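Local coordinates for putative surface-anchored fimbrial subunit (Corynebacterium diphtheriae, PDB 3HR6), which probably forms the shaft of a surface pilus, its tandem Ig-like modules strengthened by isopeptide and disulfide bonds, at residues V148-P154 and N166-A172; K204-G210 and Q250-F256. All coordinates share one frame; numbering follows the deposited sequence.

Contacts 1 and 2 are two antiparallel strand pairs of one sheet in an Ig-like module, with centres about 11 Å apart. Strands 166-174 and 251-259, one from each contact, are themselves neighbours, so four strands run side by side. Both pairs are partly buried, with an apolar inner face and a wetter one where threonine hydroxyls and backbone carbonyls share water; the fully exposed residues are in contact 2. Contact 1 holds an outermost strand and couples it to a covalent cross-link at K149 and to calcium at D153. Contact 2 has neither metal nor cross-link and adds mainly aliphatic packing and bridging waters to its backbone hydrogen bonds.

Contact 1. Residues V148-P154 and N166-A172; sequences VKTAVDP and NVKYRVA. With CA (calcium ion), chain B.
K149 and Y169 meet on the buried side of an antiparallel strand pair whose long connecting loop helps to bind calcium. The K149 chain leaves with CG anti to the backbone N (chi1 -176°) and stays extended, which carries CE over one ring face, 3.5 Å from Y169 CD1, and sets NZ 4.0 Å from the centroid of the Y169 ring. NZ is joined covalently to N271 in an isopeptide bond and hydrogen-bonded to D191, so it meets the ring as an amide nitrogen, not as an ammonium group. V167 CG2 lies over the opposite face, toward the rim, while T150 O lies in plane at the edge. A151 CB adds a contact of 3.8 Å to Y169 CE1.

The opposite face, with V148, T150, V152, K168 and R170, is more open to solvent. T150 and R170 lie side by side, and water 1 links V148 O, T150 OG1 and R170 NH1; it sits at the edge of the guanidinium, 3.0 Å from R170 NH1. Six backbone hydrogen bonds hold the strands, the longest being K168 N to V152 O at 3.1 Å. Past V152, P154 CD comes within 3.2 Å of N166 O, and D153 grips calcium with both carboxylate oxygens; D155, Q158, G160 and E165 complete the protein ligands. Strand 148-152 ends the sheet, with V302 of strand 302-315 against A151, whereas strand 166-174 is paired on its other edge with strand 251-259, and Y169 and V171 pack on strand 268-276.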
loop_
_atom_site.group_PDB
_atom_site.type_symbol
_atom_site.label_atom_id
_atom_site.label_comp_id
_atom_site.label_asym_id
_atom_site.label_seq_id
_atom_site.Cartn_x
_atom_site.Cartn_y
_atom_site.Cartn_z
ATOM N N VAL A 148 -2.883 -5.439 -6.098
ATOM C CA VAL A 148 -2.681 -6.693 -5.378
ATOM C C VAL A 148 -1.199 -6.739 -4.998
ATOM O O VAL A 148 -0.353 -6.810 -5.863
ATOM C CB VAL A 148 -3.035 -7.892 -6.261
ATOM C CG1 VAL A 148 -2.710 -9.207 -5.538
ATOM C CG2 VAL A 148 -4.503 -7.820 -6.688
ATOM N N LYS A 149 -0.967 -6.647 -3.702
ATOM C CA LYS A 149 0.351 -6.754 -3.126
ATOM C C LYS A 149 0.572 -8.144 -2.562
ATOM O O LYS A 149 -0.226 -8.647 -1.777
ATOM C CB LYS A 149 0.578 -5.683 -2.064
ATOM C CG LYS A 149 1.987 -5.708 -1.505
ATOM C CD LYS A 149 2.282 -4.606 -0.566
ATOM C CE LYS A 149 3.683 -4.773 0.043
ATOM N NZ LYS A 149 4.248 -3.537 0.631
ATOM N N THR A 150 1.689 -8.743 -2.915
ATOM C CA THR A 150 2.151 -9.994 -2.352
ATOM C C THR A 150 3.597 -9.907 -1.894
ATOM O O THR A 150 4.338 -9.002 -2.281
ATOM C CB THR A 150 1.993 -11.108 -3.355
ATOM O OG1 THR A 150 2.706 -10.800 -4.585
ATOM C CG2 THR A 150 0.499 -11.412 -3.597
ATOM N N ALA A 151 3.990 -10.886 -1.101
ATOM C CA ALA A 151 5.374 -11.056 -0.637
ATOM C C ALA A 151 5.899 -12.363 -1.190
ATOM O O ALA A 151 5.159 -13.324 -1.364
ATOM C CB ALA A 151 5.460 -11.067 0.875
ATOM N N VAL A 152 7.186 -12.349 -1.532
ATOM C CA VAL A 152 7.881 -13.464 -2.131
ATOM C C VAL A 152 9.201 -13.627 -1.353
ATOM O O VAL A 152 9.785 -12.651 -0.937
ATOM C CB VAL A 152 8.173 -13.154 -3.608
ATOM C CG1 VAL A 152 9.090 -14.166 -4.213
ATOM C CG2 VAL A 152 6.814 -13.071 -4.364
ATOM N N ASP A 153 9.626 -14.865 -1.116
ATOM C CA ASP A 153 10.958 -15.110 -0.565
ATOM C C ASP A 153 11.940 -15.069 -1.755
ATOM O O ASP A 153 11.905 -15.931 -2.673
ATOM C CB ASP A 153 11.032 -16.477 0.108
ATOM C CG ASP A 153 12.381 -16.738 0.728
ATOM O OD1 ASP A 153 13.225 -15.806 0.725
ATOM O OD2 ASP A 153 12.578 -17.866 1.246
ATOM N N PRO A 154 12.833 -14.068 -1.778
ATOM C CA PRO A 154 13.725 -13.935 -2.948
ATOM C C PRO A 154 14.916 -14.874 -2.946
ATOM O O PRO A 154 15.659 -14.944 -3.955
ATOM C CB PRO A 154 14.228 -12.488 -2.831
ATOM C CG PRO A 154 14.156 -12.191 -1.436
ATOM C CD PRO A 154 12.977 -12.933 -0.879
ATOM N N ASN A 166 16.422 -10.850 3.112
ATOM C CA ASN A 166 15.592 -9.944 2.366
ATOM C C ASN A 166 14.205 -10.497 2.072
ATOM O O ASN A 166 14.012 -11.682 1.850
ATOM C CB ASN A 166 16.252 -9.598 1.050
ATOM C CG ASN A 166 17.610 -8.980 1.226
ATOM O OD1 ASN A 166 17.789 -8.014 1.964
ATOM N ND2 ASN A 166 18.608 -9.563 0.567
ATOM N N VAL A 167 13.248 -9.578 2.092
ATOM C CA VAL A 167 11.899 -9.813 1.616
ATOM C C VAL A 167 11.807 -9.233 0.227
ATOM O O VAL A 167 12.533 -8.298 -0.122
ATOM C CB VAL A 167 10.840 -9.198 2.565
ATOM C CG1 VAL A 167 10.992 -7.616 2.735
ATOM C CG2 VAL A 167 9.378 -9.602 2.150
ATOM N N LYS A 168 10.885 -9.765 -0.549
ATOM C CA LYS A 168 10.534 -9.203 -1.847
ATOM C C LYS A 168 9.036 -8.956 -1.865
ATOM O O LYS A 168 8.261 -9.760 -1.371
ATOM C CB LYS A 168 10.916 -10.170 -2.951
ATOM C CG LYS A 168 10.575 -9.713 -4.368
ATOM C CD LYS A 168 11.319 -10.578 -5.363
ATOM C CE LYS A 168 10.853 -10.405 -6.732
ATOM N NZ LYS A 168 11.586 -11.327 -7.652
ATOM N N TYR A 169 8.641 -7.802 -2.378
ATOM C CA TYR A 169 7.243 -7.476 -2.581
ATOM C C TYR A 169 6.944 -7.265 -4.037
ATOM O O TYR A 169 7.783 -6.836 -4.801
ATOM C CB TYR A 169 6.857 -6.243 -1.817
ATOM C CG TYR A 169 6.865 -6.389 -0.342
ATOM C CD1 TYR A 169 6.040 -7.306 0.289
ATOM C CD2 TYR A 169 7.700 -5.632 0.433
ATOM C CE1 TYR A 169 6.062 -7.431 1.708
ATOM C CE2 TYR A 169 7.716 -5.727 1.795
ATOM C CZ TYR A 169 6.905 -6.648 2.421
ATOM O OH TYR A 169 7.021 -6.688 3.791
ATOM N N ARG A 170 5.721 -7.580 -4.402
ATOM C CA ARG A 170 5.205 -7.456 -5.757
ATOM C C ARG A 170 3.862 -6.752 -5.643
ATOM O O ARG A 170 2.982 -7.177 -4.884
ATOM C CB ARG A 170 5.022 -8.818 -6.387
ATOM C CG ARG A 170 4.460 -8.785 -7.757
ATOM C CD ARG A 170 4.142 -10.172 -8.202
ATOM N NE ARG A 170 3.856 -10.246 -9.620
ATOM C CZ ARG A 170 2.661 -10.108 -10.176
ATOM N NH1 ARG A 170 1.580 -9.881 -9.433
ATOM N NH2 ARG A 170 2.542 -10.215 -11.515
ATOM N N VAL A 171 3.733 -5.653 -6.371
ATOM C CA VAL A 171 2.537 -4.839 -6.397
ATOM C C VAL A 171 2.010 -4.768 -7.821
ATOM O O VAL A 171 2.667 -4.193 -8.737
ATOM C CB VAL A 171 2.781 -3.389 -5.892
ATOM C CG1 VAL A 171 1.445 -2.545 -5.990
ATOM C CG2 VAL A 171 3.317 -3.390 -4.479
ATOM N N ALA A 172 0.858 -5.374 -8.050
ATOM C CA ALA A 172 0.249 -5.444 -9.374
ATOM C C ALA A 172 -0.959 -4.489 -9.455
ATOM O O ALA A 172 -1.922 -4.699 -8.723
ATOM C CB ALA A 172 -0.183 -6.815 -9.666
HETATM CA CA CA B . 14.783 -16.831 2.312
HETATM O O HOH W 1 1.190 -9.286 -6.471
HETATM O O HOH W 2 15.548 -14.376 1.737
HETATM O O HOH W 3 17.313 -17.470 2.213
#

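Contact 2. Residues K204-G210 and Q250-F256; sequences KITVTLG and QELVVEF
An antiparallel strand pair in the sheet of an Ig-like module brings T206-L209 against E251-F256. T206 with E255 and T208 with V253 are hydrogen-bonded pairs, each closed by two backbone bonds; in the second, V253 N reaches T208 O at 2.8 Å. G210 N extends the series to E251 O at 2.9 Å, where the chain turns with a positive phi of 65°.

On the inner face, V207 places CG1 anti to its backbone N (chi1 -177°), which lets that methyl touch L252 CD1 at 3.8 Å, and L209 CD1 lies 4.2 Å from L252 CB. The T206, T208, V253 and E255 face is hydrated. T208 and V253 run alongside each other, T208 OG1 standing 3.5 Å from V253 CB. Water 6 joins T208 OG1 to E251 O, water 4 joins T206 OG1 to V253 O, and water 5 connects T206 OG1 to the carboxylate of E255, 2.7 Å from E255 OE1. Strand 251-259 is paired on its other edge with 166-174, and the apolar face rests on V234 and L232 of strand 229-236 and, through L252, on F187 and V189 of strand 187-192.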
loop_
_atom_site.group_PDB
_atom_site.type_symbol
_atom_site.label_atom_id
_atom_site.label_comp_id
_atom_site.label_asym_id
_atom_site.label_seq_id
_atom_site.Cartn_x
_atom_site.Cartn_y
_atom_site.Cartn_z
ATOM N N LYS A 204 17.372 -3.992 -7.638
ATOM C CA LYS A 204 16.303 -4.984 -7.599
ATOM C C LYS A 204 14.908 -4.411 -7.678
ATOM O O LYS A 204 13.964 -5.128 -7.478
ATOM C CB LYS A 204 16.496 -5.900 -6.392
ATOM C CG LYS A 204 17.796 -6.681 -6.510
ATOM C CD LYS A 204 17.948 -7.648 -5.380
ATOM C CE LYS A 204 19.055 -8.676 -5.618
ATOM N NZ LYS A 204 20.343 -8.190 -5.123
ATOM N N ILE A 205 14.770 -3.124 -7.995
ATOM C CA ILE A 205 13.460 -2.518 -8.224
ATOM C C ILE A 205 13.156 -2.646 -9.693
ATOM O O ILE A 205 13.910 -2.178 -10.516
ATOM C CB ILE A 205 13.406 -1.035 -7.827
ATOM C CG1 ILE A 205 13.855 -0.863 -6.361
ATOM C CG2 ILE A 205 12.009 -0.501 -8.018
ATOM C CD1 ILE A 205 14.140 0.590 -6.003
ATOM N N THR A 206 12.033 -3.300 -9.996
ATOM C CA THR A 206 11.654 -3.498 -11.371
ATOM C C THR A 206 10.231 -3.021 -11.610
ATOM O O THR A 206 9.366 -3.064 -10.722
ATOM C CB THR A 206 11.767 -4.983 -11.791
ATOM O OG1 THR A 206 10.824 -5.751 -11.032
ATOM C CG2 THR A 206 13.244 -5.496 -11.567
ATOM N N VAL A 207 10.023 -2.583 -12.839
ATOM C CA VAL A 207 8.756 -2.041 -13.245
ATOM C C VAL A 207 8.473 -2.589 -14.632
ATOM O O VAL A 207 9.296 -2.449 -15.586
ATOM C CB VAL A 207 8.738 -0.507 -13.273
ATOM C CG1 VAL A 207 7.349 0.012 -13.640
ATOM C CG2 VAL A 207 9.210 0.119 -11.965
ATOM N N THR A 208 7.297 -3.205 -14.750
ATOM C CA THR A 208 6.831 -3.706 -16.030
ATOM C C THR A 208 5.387 -3.253 -16.282
ATOM O O THR A 208 4.611 -3.074 -15.350
ATOM C CB THR A 208 6.878 -5.236 -16.091
ATOM O OG1 THR A 208 5.936 -5.792 -15.174
ATOM C CG2 THR A 208 8.271 -5.763 -15.710
ATOM N N LEU A 209 5.055 -3.037 -17.538
ATOM C CA LEU A 209 3.691 -2.734 -17.976
ATOM C C LEU A 209 3.296 -3.773 -19.011
ATOM O O LEU A 209 3.922 -3.875 -20.040
ATOM C CB LEU A 209 3.626 -1.343 -18.593
ATOM C CG LEU A 209 2.268 -0.818 -19.077
ATOM C CD1 LEU A 209 1.242 -0.839 -17.929
ATOM C CD2 LEU A 209 2.389 0.551 -19.681
ATOM N N GLY A 210 2.265 -4.564 -18.729
ATOM C CA GLY A 210 1.841 -5.578 -19.707
ATOM C C GLY A 210 2.939 -6.616 -19.898
ATOM O O GLY A 210 3.075 -7.187 -20.997
ATOM N N GLN A 250 -4.274 -3.782 -18.613
ATOM C CA GLN A 250 -2.950 -4.376 -18.364
ATOM C C GLN A 250 -2.515 -4.079 -16.942
ATOM O O GLN A 250 -3.090 -3.222 -16.270
ATOM C CB GLN A 250 -1.926 -3.832 -19.386
ATOM C CG GLN A 250 -2.282 -4.190 -20.800
ATOM C CD GLN A 250 -1.280 -3.641 -21.788
ATOM O OE1 GLN A 250 -0.186 -3.246 -21.401
ATOM N NE2 GLN A 250 -1.642 -3.610 -23.054
ATOM N N GLU A 251 -1.495 -4.793 -16.456
ATOM C CA GLU A 251 -0.979 -4.562 -15.114
ATOM C C GLU A 251 0.357 -3.871 -15.195
ATOM O O GLU A 251 1.190 -4.206 -16.037
ATOM C CB GLU A 251 -0.842 -5.834 -14.311
ATOM C CG GLU A 251 -2.192 -6.431 -14.041
ATOM C CD GLU A 251 -2.154 -7.688 -13.234
ATOM O OE1 GLU A 251 -1.063 -8.248 -12.940
ATOM O OE2 GLU A 251 -3.277 -8.117 -12.919
ATOM N N LEU A 252 0.494 -2.865 -14.356
ATOM C CA LEU A 252 1.753 -2.277 -14.022
ATOM C C LEU A 252 2.258 -3.020 -12.804
ATOM O O LEU A 252 1.609 -2.946 -11.763
ATOM C CB LEU A 252 1.526 -0.792 -13.704
ATOM C CG LEU A 252 2.780 -0.028 -13.312
ATOM C CD1 LEU A 252 3.662 0.158 -14.504
ATOM C CD2 LEU A 252 2.408 1.357 -12.658
ATOM N N VAL A 253 3.408 -3.687 -12.878
ATOM C CA VAL A 253 3.909 -4.499 -11.781
ATOM C C VAL A 253 5.217 -3.918 -11.298
ATOM O O VAL A 253 6.086 -3.701 -12.109
ATOM C CB VAL A 253 4.112 -5.967 -12.196
ATOM C CG1 VAL A 253 4.688 -6.772 -11.001
ATOM C CG2 VAL A 253 2.754 -6.562 -12.708
ATOM N N VAL A 254 5.263 -3.554 -10.026
ATOM C CA VAL A 254 6.436 -3.067 -9.343
ATOM C C VAL A 254 6.880 -4.184 -8.431
ATOM O O VAL A 254 6.074 -4.708 -7.620
ATOM C CB VAL A 254 6.116 -1.806 -8.528
ATOM C CG1 VAL A 254 7.336 -1.329 -7.687
ATOM C CG2 VAL A 254 5.603 -0.721 -9.479
ATOM N N GLU A 255 8.149 -4.572 -8.550
ATOM C CA GLU A 255 8.750 -5.488 -7.599
ATOM C C GLU A 255 9.966 -4.895 -6.977
ATOM O O GLU A 255 10.673 -4.142 -7.604
ATOM C CB GLU A 255 9.130 -6.807 -8.249
ATOM C CG GLU A 255 7.918 -7.594 -8.656
ATOM C CD GLU A 255 8.295 -8.994 -9.139
ATOM O OE1 GLU A 255 9.395 -9.180 -9.712
ATOM O OE2 GLU A 255 7.487 -9.914 -8.910
ATOM N N PHE A 256 10.186 -5.208 -5.704
ATOM C CA PHE A 256 11.402 -4.788 -5.038
ATOM C C PHE A 256 11.747 -5.701 -3.874
ATOM O O PHE A 256 10.887 -6.401 -3.338
ATOM C CB PHE A 256 11.263 -3.325 -4.578
ATOM C CG PHE A 256 10.227 -3.093 -3.520
ATOM C CD1 PHE A 256 10.556 -3.035 -2.182
ATOM C CD2 PHE A 256 8.879 -2.901 -3.882
ATOM C CE1 PHE A 256 9.554 -2.805 -1.219
ATOM C CE2 PHE A 256 7.882 -2.691 -2.919
ATOM C CZ PHE A 256 8.234 -2.612 -1.600
HETATM O O HOH W 4 8.262 -5.751 -12.034
HETATM O O HOH W 5 11.809 -8.142 -10.113
HETATM O O HOH W 6 3.418 -6.002 -16.065
#